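Local coordinates for protein glutamine synthetase (Helicobacter pylori, PDB 5ZLI) that belongs to the type I beta glutamine synthetase family and assembles from twelve subunits, each joining a beta-grasp domain to a catalytic domain, at residues B[149-153]-B[154-158]; B[461-464]-B[465-469]; B[17-21]-B[22-26]; B[207-210]-B[211-214]. All coordinates share one frame; numbering follows the deposited sequence.

Interaction 1. Residues B[149-153]-B[154-158]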
loop_
_atom_site.group_PDB
_atom_site.type_symbol
_atom_site.label_atom_id
_atom_site.label_comp_id
_atom_site.label_asym_id
_atom_site.label_seq_id
_atom_site.Cartn_x
_atom_site.Cartn_y
_atom_site.Cartn_z
ATOM N N LYS B 149 1.315 24.822 -8.756
ATOM C CA LYS B 149 2.484 23.947 -8.841
ATOM C C LYS B 149 3.224 24.276 -10.119
ATOM O O LYS B 149 2.612 24.348 -11.188
ATOM C CB LYS B 149 2.106 22.465 -8.833
ATOM C CG LYS B 149 1.411 21.981 -7.560
ATOM C CD LYS B 149 1.487 20.461 -7.426
ATOM C CE LYS B 149 0.324 19.936 -6.573
ATOM N NZ LYS B 149 0.229 18.444 -6.572
ATOM N N ILE B 150 4.533 24.478 -10.016
ATOM C CA ILE B 150 5.327 24.936 -11.143
ATOM C C ILE B 150 6.594 24.106 -11.259
ATOM O O ILE B 150 7.090 23.542 -10.281
ATOM C CB ILE B 150 5.666 26.434 -11.029
ATOM C CG1 ILE B 150 4.441 27.232 -10.604
ATOM C CG2 ILE B 150 6.215 26.965 -12.330
ATOM C CD1 ILE B 150 4.813 28.582 -10.109
ATOM N N LYS B 151 7.098 24.007 -12.483
ATOM C CA LYS B 151 8.327 23.279 -12.757
ATOM C C LYS B 151 9.005 23.918 -13.958
ATOM O O LYS B 151 8.413 23.961 -15.047
ATOM C CB LYS B 151 8.035 21.795 -13.020
ATOM C CG LYS B 151 9.248 20.937 -13.230
ATOM C CD LYS B 151 9.985 20.627 -11.963
ATOM C CE LYS B 151 11.156 19.708 -12.247
ATOM N NZ LYS B 151 10.698 18.508 -12.996
ATOM N N ASP B 152 10.252 24.386 -13.748
ATOM C CA ASP B 152 11.145 24.920 -14.785
ATOM C C ASP B 152 12.396 24.073 -14.761
ATOM O O ASP B 152 13.123 24.075 -13.761
ATOM C CB ASP B 152 11.557 26.378 -14.577
ATOM C CG ASP B 152 12.406 26.921 -15.764
ATOM O OD1 ASP B 152 11.902 26.892 -16.912
ATOM O OD2 ASP B 152 13.600 27.290 -15.580
ATOM N N ALA B 153 12.627 23.329 -15.841
ATOM C CA ALA B 153 13.797 22.471 -15.906
ATOM C C ALA B 153 14.095 22.138 -17.355
ATOM O O ALA B 153 13.254 22.313 -18.253
ATOM C CB ALA B 153 13.626 21.193 -15.086
ATOM N N SER B 154 15.318 21.627 -17.537
ATOM C CA SER B 154 15.812 21.149 -18.818
ATOM C C SER B 154 14.735 20.398 -19.577
ATOM O O SER B 154 14.416 20.742 -20.715
ATOM C CB SER B 154 17.024 20.231 -18.549
ATOM O OG SER B 154 17.762 19.895 -19.720
ATOM N N ASN B 155 14.095 19.428 -18.924
ATOM C CA ASN B 155 13.232 18.459 -19.594
ATOM C C ASN B 155 11.749 18.601 -19.265
ATOM O O ASN B 155 10.971 17.701 -19.590
ATOM C CB ASN B 155 13.667 17.046 -19.240
ATOM C CG ASN B 155 13.452 16.745 -17.797
ATOM O OD1 ASN B 155 13.940 17.477 -16.944
ATOM N ND2 ASN B 155 12.677 15.709 -17.504
ATOM N N SER B 156 11.346 19.653 -18.558
ATOM C CA SER B 156 9.958 19.757 -18.138
ATOM C C SER B 156 9.639 21.208 -17.836
ATOM O O SER B 156 10.259 21.803 -16.954
ATOM C CB SER B 156 9.710 18.898 -16.907
ATOM O OG SER B 156 8.340 18.909 -16.561
ATOM N N GLN B 157 8.633 21.744 -18.520
ATOM C CA GLN B 157 7.941 22.956 -18.117
ATOM C C GLN B 157 6.549 22.539 -17.675
ATOM O O GLN B 157 5.995 21.575 -18.209
ATOM C CB GLN B 157 7.876 23.987 -19.245
ATOM C CG GLN B 157 9.222 24.537 -19.651
ATOM C CD GLN B 157 9.836 25.379 -18.547
ATOM O OE1 GLN B 157 9.153 26.162 -17.911
ATOM N NE2 GLN B 157 11.121 25.202 -18.309
ATOM N N TYR B 158 6.037 23.190 -16.625
ATOM C CA TYR B 158 4.803 22.731 -16.006
ATOM C C TYR B 158 4.195 23.722 -15.047
ATOM O O TYR B 158 4.889 24.232 -14.169
ATOM C CB TYR B 158 5.057 21.447 -15.257
ATOM C CG TYR B 158 4.036 21.070 -14.194
ATOM C CD1 TYR B 158 4.383 21.114 -12.842
ATOM C CD2 TYR B 158 2.758 20.614 -14.533
ATOM C CE1 TYR B 158 3.506 20.725 -11.865
ATOM C CE2 TYR B 158 1.859 20.221 -13.552
ATOM C CZ TYR B 158 2.244 20.278 -12.219
ATOM O OH TYR B 158 1.365 19.889 -11.223
#
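K151 pairs with Y158, and A153 with S156, in the antiparallel beta hairpin of strands 147-153 and 156-162, which turns back through a type I beta turn from A153 to S156. K151 N donates to Y158 O at 2.8 Å, while the return bond from Y158 N to K151 O is weak. At the turn, S156 N meets A153 O at 3.3 Å, nearly straight at the hydrogen (164°). The Y158 ring is swung back along the first strand, its CG anti to the backbone N (chi1 160°). K151 CB lies at the ring edge, in plane and 3.7 Å from Y158 CD1, K149 O lies over a face, and Y158 OH is 3.6 Å from K149 CB. The extended K149 chain runs beside the ring to S173 of a neighbouring subunit. On the other face of the hairpin D152 and Q157 lie side by side, carboxylate and amide planes 61° apart; their modelled bond is too short to trust. The A153-S156 turn makes this a two-residue-loop beta hairpin, and S156, Q157 and Y158 extend its sheet by antiparallel pairing with a strand of a second neighbouring subunit.

Interaction 2. Residues B[461-464]-B[465-469]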
loop_
_atom_site.group_PDB
_atom_site.type_symbol
_atom_site.label_atom_id
_atom_site.label_comp_id
_atom_site.label_asym_id
_atom_site.label_seq_id
_atom_site.Cartn_x
_atom_site.Cartn_y
_atom_site.Cartn_z
ATOM N N ALA B 461 13.963 39.902 -17.881
ATOM C CA ALA B 461 13.105 39.180 -16.944
ATOM C C ALA B 461 12.018 38.379 -17.648
ATOM O O ALA B 461 11.808 37.208 -17.323
ATOM C CB ALA B 461 12.460 40.156 -15.960
ATOM N N GLU B 462 11.361 38.961 -18.655
ATOM C CA GLU B 462 10.135 38.415 -19.238
ATOM C C GLU B 462 10.263 37.937 -20.678
ATOM O O GLU B 462 9.729 36.887 -21.016
ATOM C CB GLU B 462 8.992 39.427 -19.148
ATOM C CG GLU B 462 8.262 39.458 -17.800
ATOM C CD GLU B 462 8.621 40.638 -16.918
ATOM O OE1 GLU B 462 8.075 40.717 -15.795
ATOM O OE2 GLU B 462 9.438 41.490 -17.336
ATOM N N VAL B 463 10.895 38.700 -21.559
ATOM C CA VAL B 463 10.852 38.376 -22.976
ATOM C C VAL B 463 11.824 37.249 -23.308
ATOM O O VAL B 463 11.420 36.168 -23.761
ATOM C CB VAL B 463 11.121 39.627 -23.825
ATOM C CG1 VAL B 463 11.066 39.240 -25.278
ATOM C CG2 VAL B 463 10.076 40.712 -23.536
ATOM N N PHE B 464 13.117 37.485 -23.075
ATOM C CA PHE B 464 14.132 36.474 -23.363
ATOM C C PHE B 464 13.846 35.123 -22.712
ATOM O O PHE B 464 14.213 34.096 -23.309
ATOM C CB PHE B 464 15.528 36.976 -22.941
ATOM C CG PHE B 464 16.020 38.186 -23.697
ATOM C CD1 PHE B 464 15.999 38.217 -25.087
ATOM C CD2 PHE B 464 16.553 39.270 -23.023
ATOM C CE1 PHE B 464 16.475 39.328 -25.788
ATOM C CE2 PHE B 464 17.017 40.374 -23.713
ATOM C CZ PHE B 464 16.979 40.401 -25.098
ATOM N N PRO B 465 13.308 35.042 -21.495
ATOM C CA PRO B 465 12.893 33.724 -20.976
ATOM C C PRO B 465 11.651 33.125 -21.637
ATOM O O PRO B 465 11.557 31.899 -21.759
ATOM C CB PRO B 465 12.693 33.995 -19.483
ATOM C CG PRO B 465 13.579 35.156 -19.191
ATOM C CD PRO B 465 13.441 36.027 -20.410
ATOM N N TRP B 466 10.644 33.922 -21.962
ATOM C CA TRP B 466 9.469 33.386 -22.646
ATOM C C TRP B 466 9.756 33.027 -24.104
ATOM O O TRP B 466 9.114 32.118 -24.656
ATOM C CB TRP B 466 8.319 34.388 -22.557
ATOM C CG TRP B 466 7.067 33.982 -23.264
ATOM C CD1 TRP B 466 6.250 32.912 -22.979
ATOM C CD2 TRP B 466 6.487 34.636 -24.384
ATOM N NE1 TRP B 466 5.184 32.875 -23.850
ATOM C CE2 TRP B 466 5.313 33.926 -24.728
ATOM C CE3 TRP B 466 6.838 35.759 -25.128
ATOM C CZ2 TRP B 466 4.498 34.313 -25.784
ATOM C CZ3 TRP B 466 6.040 36.133 -26.170
ATOM C CH2 TRP B 466 4.874 35.419 -26.486
ATOM N N GLU B 467 10.645 33.784 -24.770
ATOM C CA GLU B 467 11.036 33.484 -26.148
ATOM C C GLU B 467 11.963 32.275 -26.257
ATOM O O GLU B 467 12.123 31.730 -27.355
ATOM C CB GLU B 467 11.731 34.697 -26.792
ATOM C CG GLU B 467 10.854 35.626 -27.669
ATOM C CD GLU B 467 11.586 36.922 -28.125
ATOM O OE1 GLU B 467 10.993 37.694 -28.924
ATOM O OE2 GLU B 467 12.748 37.168 -27.702
ATOM N N SER B 468 12.499 31.788 -25.148
ATOM C CA SER B 468 13.558 30.799 -25.166
ATOM C C SER B 468 13.248 29.534 -24.388
ATOM O O SER B 468 13.935 28.535 -24.607
ATOM C CB SER B 468 14.851 31.397 -24.597
ATOM O OG SER B 468 14.786 31.476 -23.179
ATOM N N LYS B 469 12.219 29.522 -23.530
ATOM C CA LYS B 469 11.833 28.319 -22.807
ATOM C C LYS B 469 10.737 27.586 -23.561
ATOM O O LYS B 469 9.726 28.212 -23.925
ATOM C CB LYS B 469 11.357 28.650 -21.397
ATOM C CG LYS B 469 12.446 29.115 -20.461
ATOM C CD LYS B 469 11.878 29.625 -19.151
ATOM C CE LYS B 469 12.988 30.075 -18.228
ATOM N NZ LYS B 469 13.877 28.957 -17.810
#
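E467 lies alongside V463, one helical turn earlier, the two side chains pointing the same way in the C-terminal part of helix 448-466. E467 CB stands 3.4 Å from V463 O, and E467 CG is still near that carbonyl at 4.0 Å. Beyond CG the chain is extended (chi2 172°), which carries the carboxylate along the valine: E467 CD is 3.7 Å from V463 CG1, and E467 OE2 meets the same methyl at 3.6 Å. E467 OE1 turns to R427 in a salt bridge. The backbone fixes the base, since E467 N donates to V463 O at 2.7 Å, almost on the line of the C=O bond. P465 has no N-H to give to the preceding turn, and the helix kinks there; its ring packs against that turn, P465 CG 3.3 Å from A461 O and P465 CD 3.4 Å from F464 CB. W466 N still bonds to E462 O, and S468 OG, lying in the carbonyl plane, donates to F464 O, four residues back, at 2.7 Å. V463 and F464 rest on helix 426-434, whereas W466 touches helix 326-331 and stacks on W466 of a neighbouring subunit, leaving this part of the helix between two helices of its own chain and a subunit interface.

Interaction 3. Residues B[17-21]-B[22-26]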
loop_
_atom_site.group_PDB
_atom_site.type_symbol
_atom_site.label_atom_id
_atom_site.label_comp_id
_atom_site.label_asym_id
_atom_site.label_seq_id
_atom_site.Cartn_x
_atom_site.Cartn_y
_atom_site.Cartn_z
ATOM N N GLU B 17 3.932 59.455 18.184
ATOM C CA GLU B 17 2.909 59.281 19.207
ATOM C C GLU B 17 1.896 58.219 18.794
ATOM O O GLU B 17 1.413 57.450 19.634
ATOM C CB GLU B 17 2.226 60.621 19.476
ATOM C CG GLU B 17 0.955 60.541 20.328
ATOM C CD GLU B 17 -0.332 60.392 19.510
ATOM O OE1 GLU B 17 -1.419 60.343 20.127
ATOM O OE2 GLU B 17 -0.264 60.317 18.259
ATOM N N PHE B 18 1.563 58.174 17.504
ATOM C CA PHE B 18 0.755 57.092 16.954
ATOM C C PHE B 18 1.326 55.732 17.347
ATOM O O PHE B 18 0.580 54.805 17.687
ATOM C CB PHE B 18 0.700 57.287 15.434
ATOM C CG PHE B 18 0.013 56.193 14.651
ATOM C CD1 PHE B 18 -1.364 56.167 14.513
ATOM C CD2 PHE B 18 0.753 55.253 13.966
ATOM C CE1 PHE B 18 -1.984 55.182 13.751
ATOM C CE2 PHE B 18 0.135 54.272 13.206
ATOM C CZ PHE B 18 -1.233 54.238 13.102
ATOM N N CYS B 19 2.655 55.605 17.330
ATOM C CA CYS B 19 3.310 54.356 17.715
ATOM C C CYS B 19 3.214 54.068 19.220
ATOM O O CYS B 19 2.929 52.933 19.621
ATOM C CB CYS B 19 4.764 54.375 17.243
ATOM S SG CYS B 19 4.949 54.330 15.429
ATOM N N LYS B 20 3.502 55.056 20.077
ATOM C CA LYS B 20 3.515 54.766 21.512
ATOM C C LYS B 20 2.149 54.276 22.008
ATOM O O LYS B 20 2.079 53.342 22.820
ATOM C CB LYS B 20 3.983 55.992 22.317
ATOM C CG LYS B 20 5.416 56.490 22.061
ATOM C CD LYS B 20 5.747 57.689 22.975
ATOM C CE LYS B 20 7.252 58.026 23.040
ATOM N NZ LYS B 20 7.812 58.507 21.752
ATOM N N GLU B 21 1.049 54.881 21.525
ATOM C CA GLU B 21 -0.302 54.550 22.001
ATOM C C GLU B 21 -0.960 53.417 21.235
ATOM O O GLU B 21 -2.111 53.078 21.523
ATOM C CB GLU B 21 -1.238 55.760 21.957
ATOM C CG GLU B 21 -0.785 56.899 22.832
ATOM C CD GLU B 21 -1.346 58.239 22.377
ATOM O OE1 GLU B 21 -2.414 58.264 21.716
ATOM O OE2 GLU B 21 -0.660 59.259 22.608
ATOM N N ASN B 22 -0.284 52.857 20.245
ATOM C CA ASN B 22 -0.724 51.619 19.631
ATOM C C ASN B 22 0.263 50.495 19.904
ATOM O O ASN B 22 0.092 49.384 19.380
ATOM C CB ASN B 22 -0.902 51.846 18.145
ATOM C CG ASN B 22 -2.016 52.804 17.870
ATOM O OD1 ASN B 22 -3.123 52.407 17.502
ATOM N ND2 ASN B 22 -1.748 54.090 18.092
ATOM N N GLU B 23 1.267 50.765 20.747
ATOM C CA GLU B 23 2.207 49.773 21.237
ATOM C C GLU B 23 2.886 49.046 20.072
ATOM O O GLU B 23 2.782 47.827 19.892
ATOM C CB GLU B 23 1.527 48.835 22.241
ATOM C CG GLU B 23 0.996 49.607 23.466
ATOM C CD GLU B 23 -0.393 49.193 23.916
ATOM O OE1 GLU B 23 -0.869 48.096 23.529
ATOM O OE2 GLU B 23 -1.008 49.983 24.666
ATOM N N VAL B 24 3.596 49.841 19.272
ATOM C CA VAL B 24 4.220 49.367 18.041
ATOM C C VAL B 24 5.638 48.934 18.377
ATOM O O VAL B 24 6.405 49.655 19.031
ATOM C CB VAL B 24 4.222 50.460 16.957
ATOM C CG1 VAL B 24 5.239 50.146 15.884
ATOM C CG2 VAL B 24 2.916 50.513 16.290
ATOM N N GLU B 25 5.992 47.757 17.922
ATOM C CA GLU B 25 7.290 47.240 18.240
ATOM C C GLU B 25 8.182 47.124 17.038
ATOM O O GLU B 25 9.378 46.906 17.220
ATOM C CB GLU B 25 7.152 45.903 18.943
ATOM C CG GLU B 25 6.192 46.010 20.091
ATOM C CD GLU B 25 6.482 44.958 21.128
ATOM O OE1 GLU B 25 6.550 43.784 20.710
ATOM O OE2 GLU B 25 6.675 45.297 22.329
ATOM N N PHE B 26 7.636 47.240 15.826
ATOM C CA PHE B 26 8.439 47.188 14.614
ATOM C C PHE B 26 7.871 48.176 13.613
ATOM O O PHE B 26 6.650 48.322 13.492
ATOM C CB PHE B 26 8.482 45.763 14.045
ATOM C CG PHE B 26 9.208 44.820 14.937
ATOM C CD1 PHE B 26 8.538 44.156 15.959
ATOM C CD2 PHE B 26 10.576 44.670 14.833
ATOM C CE1 PHE B 26 9.227 43.329 16.842
ATOM C CE2 PHE B 26 11.265 43.846 15.695
ATOM C CZ PHE B 26 10.589 43.169 16.702
#
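C19 O is gripped by two backbone amides, N22 N at 3.3 Å and V24 N at 3.2 Å, which reach it from opposite faces of its carbonyl plane. The N22 backbone N-H stands well above the plane (71°), while that of V24 is tilted from it by only 26°. E23 N adds a weak bond to K20 O. With E23 at positive phi, the bonds V24 N to C19 O and E23 N to K20 O have the pattern of a Schellman motif, which here ends helix 9-20 ahead of strand 26-32 of the beta-grasp domain. The same fold of the backbone brings C19 CB within 4.0 Å of V24 CB, and both side chains lean on V95 of strand 94-103. The N22 side-chain amide crosses F18 obliquely: N22 ND2 lies over a face of the ring, 4.2 Å from F18 CD1. N22 CG is anti to its own carbonyl carbon (chi1 -66°), which turns the amide back toward F18 O, although the modelled ND2 bond to that oxygen is doubtfully short. F18 also meets the ring of Y84, and E25 forms a salt bridge with K208 of a neighbouring subunit.

Interaction 4. Residues B[207-210]-B[211-214]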
loop_
_atom_site.group_PDB
_atom_site.type_symbol
_atom_site.label_atom_id
_atom_site.label_comp_id
_atom_site.label_asym_id
_atom_site.label_seq_id
_atom_site.Cartn_x
_atom_site.Cartn_y
_atom_site.Cartn_z
ATOM N N VAL B 207 -12.252 42.937 2.305
ATOM C CA VAL B 207 -12.610 44.339 2.481
ATOM C C VAL B 207 -12.666 44.734 3.957
ATOM O O VAL B 207 -12.492 45.905 4.296
ATOM C CB VAL B 207 -13.913 44.663 1.729
ATOM C CG1 VAL B 207 -13.992 43.865 0.437
ATOM C CG2 VAL B 207 -15.050 44.395 2.594
ATOM N N LYS B 208 -12.886 43.797 4.867
ATOM C CA LYS B 208 -12.727 44.196 6.259
ATOM C C LYS B 208 -11.299 44.649 6.516
ATOM O O LYS B 208 -11.066 45.664 7.174
ATOM C CB LYS B 208 -13.118 43.064 7.204
ATOM C CG LYS B 208 -14.588 43.065 7.535
ATOM C CD LYS B 208 -14.959 44.411 8.119
ATOM C CE LYS B 208 -16.319 44.878 7.632
ATOM N NZ LYS B 208 -17.391 44.093 8.295
ATOM N N VAL B 209 -10.330 43.947 5.942
ATOM C CA VAL B 209 -8.948 44.282 6.217
ATOM C C VAL B 209 -8.496 45.438 5.345
ATOM O O VAL B 209 -7.632 46.221 5.758
ATOM C CB VAL B 209 -8.040 43.057 6.064
ATOM C CG1 VAL B 209 -6.586 43.458 6.291
ATOM C CG2 VAL B 209 -8.434 42.001 7.052
ATOM N N LEU B 210 -9.057 45.585 4.145
ATOM C CA LEU B 210 -8.723 46.760 3.354
ATOM C C LEU B 210 -9.037 48.023 4.132
ATOM O O LEU B 210 -8.212 48.931 4.232
ATOM C CB LEU B 210 -9.504 46.759 2.052
ATOM C CG LEU B 210 -9.150 45.640 1.089
ATOM C CD1 LEU B 210 -9.984 45.727 -0.173
ATOM C CD2 LEU B 210 -7.693 45.720 0.769
ATOM N N ASN B 211 -10.207 48.083 4.742
ATOM C CA ASN B 211 -10.494 49.273 5.517
ATOM C C ASN B 211 -9.542 49.382 6.684
ATOM O O ASN B 211 -9.177 50.498 7.071
ATOM C CB ASN B 211 -11.935 49.296 6.020
ATOM C CG ASN B 211 -12.944 48.950 4.960
ATOM O OD1 ASN B 211 -13.792 48.111 5.191
ATOM N ND2 ASN B 211 -12.882 49.608 3.815
ATOM N N GLN B 212 -9.093 48.248 7.237
ATOM C CA GLN B 212 -8.185 48.341 8.386
ATOM C C GLN B 212 -6.922 49.115 8.039
ATOM O O GLN B 212 -6.279 49.700 8.915
ATOM C CB GLN B 212 -7.820 46.954 8.900
ATOM C CG GLN B 212 -8.922 46.299 9.670
ATOM C CD GLN B 212 -8.498 44.969 10.228
ATOM O OE1 GLN B 212 -7.458 44.859 10.892
ATOM N NE2 GLN B 212 -9.287 43.931 9.943
ATOM N N VAL B 213 -6.564 49.144 6.765
ATOM C CA VAL B 213 -5.297 49.674 6.348
ATOM C C VAL B 213 -5.470 51.037 5.681
ATOM O O VAL B 213 -4.595 51.487 4.936
ATOM C CB VAL B 213 -4.558 48.669 5.460
ATOM C CG1 VAL B 213 -4.443 47.386 6.196
ATOM C CG2 VAL B 213 -5.290 48.447 4.172
ATOM N N GLY B 214 -6.605 51.690 5.941
ATOM C CA GLY B 214 -6.900 53.020 5.443
ATOM C C GLY B 214 -7.414 53.090 4.023
ATOM O O GLY B 214 -7.163 54.078 3.337
#
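L210 O and V213 N lie where helix 200-212 stops being regular: V213 is the first residue to leave helical backbone angles, and G214 follows with a positive phi of 81°. This is a Schellman motif with G214 as its C-prime residue, closed by L215 N bonding to L210 O and by G214 N bonding to N211 O at 3.1 Å. V213 N donates chiefly to L210 O, at 3.0 Å, and keeps a weak bond to V209 O, so the last turn tightens toward three-residue spacing. Two residues earlier the i to i-4 bonding still holds, N211 N meeting V207 O at 3.2 Å in a nearly straight bond (171°). N211 CG, anti to its carbonyl carbon, lies back beside V207 O, and N211 ND2 bonds to the carbonyl O of L215, the residue whose N closes the motif. On the buried side V209 CG1 and V213 CG1 are 4.5 Å apart, and V209, L210 and V213 all pack against V251 of helix 238-258; K247 NZ of that helix donates a hydrogen bond to V213 O. The Q212 chain passes over V209. Its chi1 of -75° points it back toward the preceding turn, and the extended chain carries its amide to the valine, Q212 CG lying 3.4 Å from K208 O and Q212 NE2 3.6 Å from V209 CG2.

Overall arrangement
From the N terminus, interaction 3 closes the turn between helix 9-20 and strand 26-32 of the beta-grasp domain. Interaction 1 then makes the tip of the 147-162 hairpin, interaction 4 ends helix 200-212, and interaction 2 lies in the C-terminal part of helix 448-466. All four run in series; none nests or crosses. Interactions 1 and 2 meet in space, their centres about 14 Å apart, where a D152-K469 salt bridge ties hairpin to the chain following that helix and both face the same neighbouring subunit. Interactions 3 and 4 do not touch within the chain, their nearest atoms about 8 Å apart, but E25 and K208 form a salt bridge between neighbouring subunits.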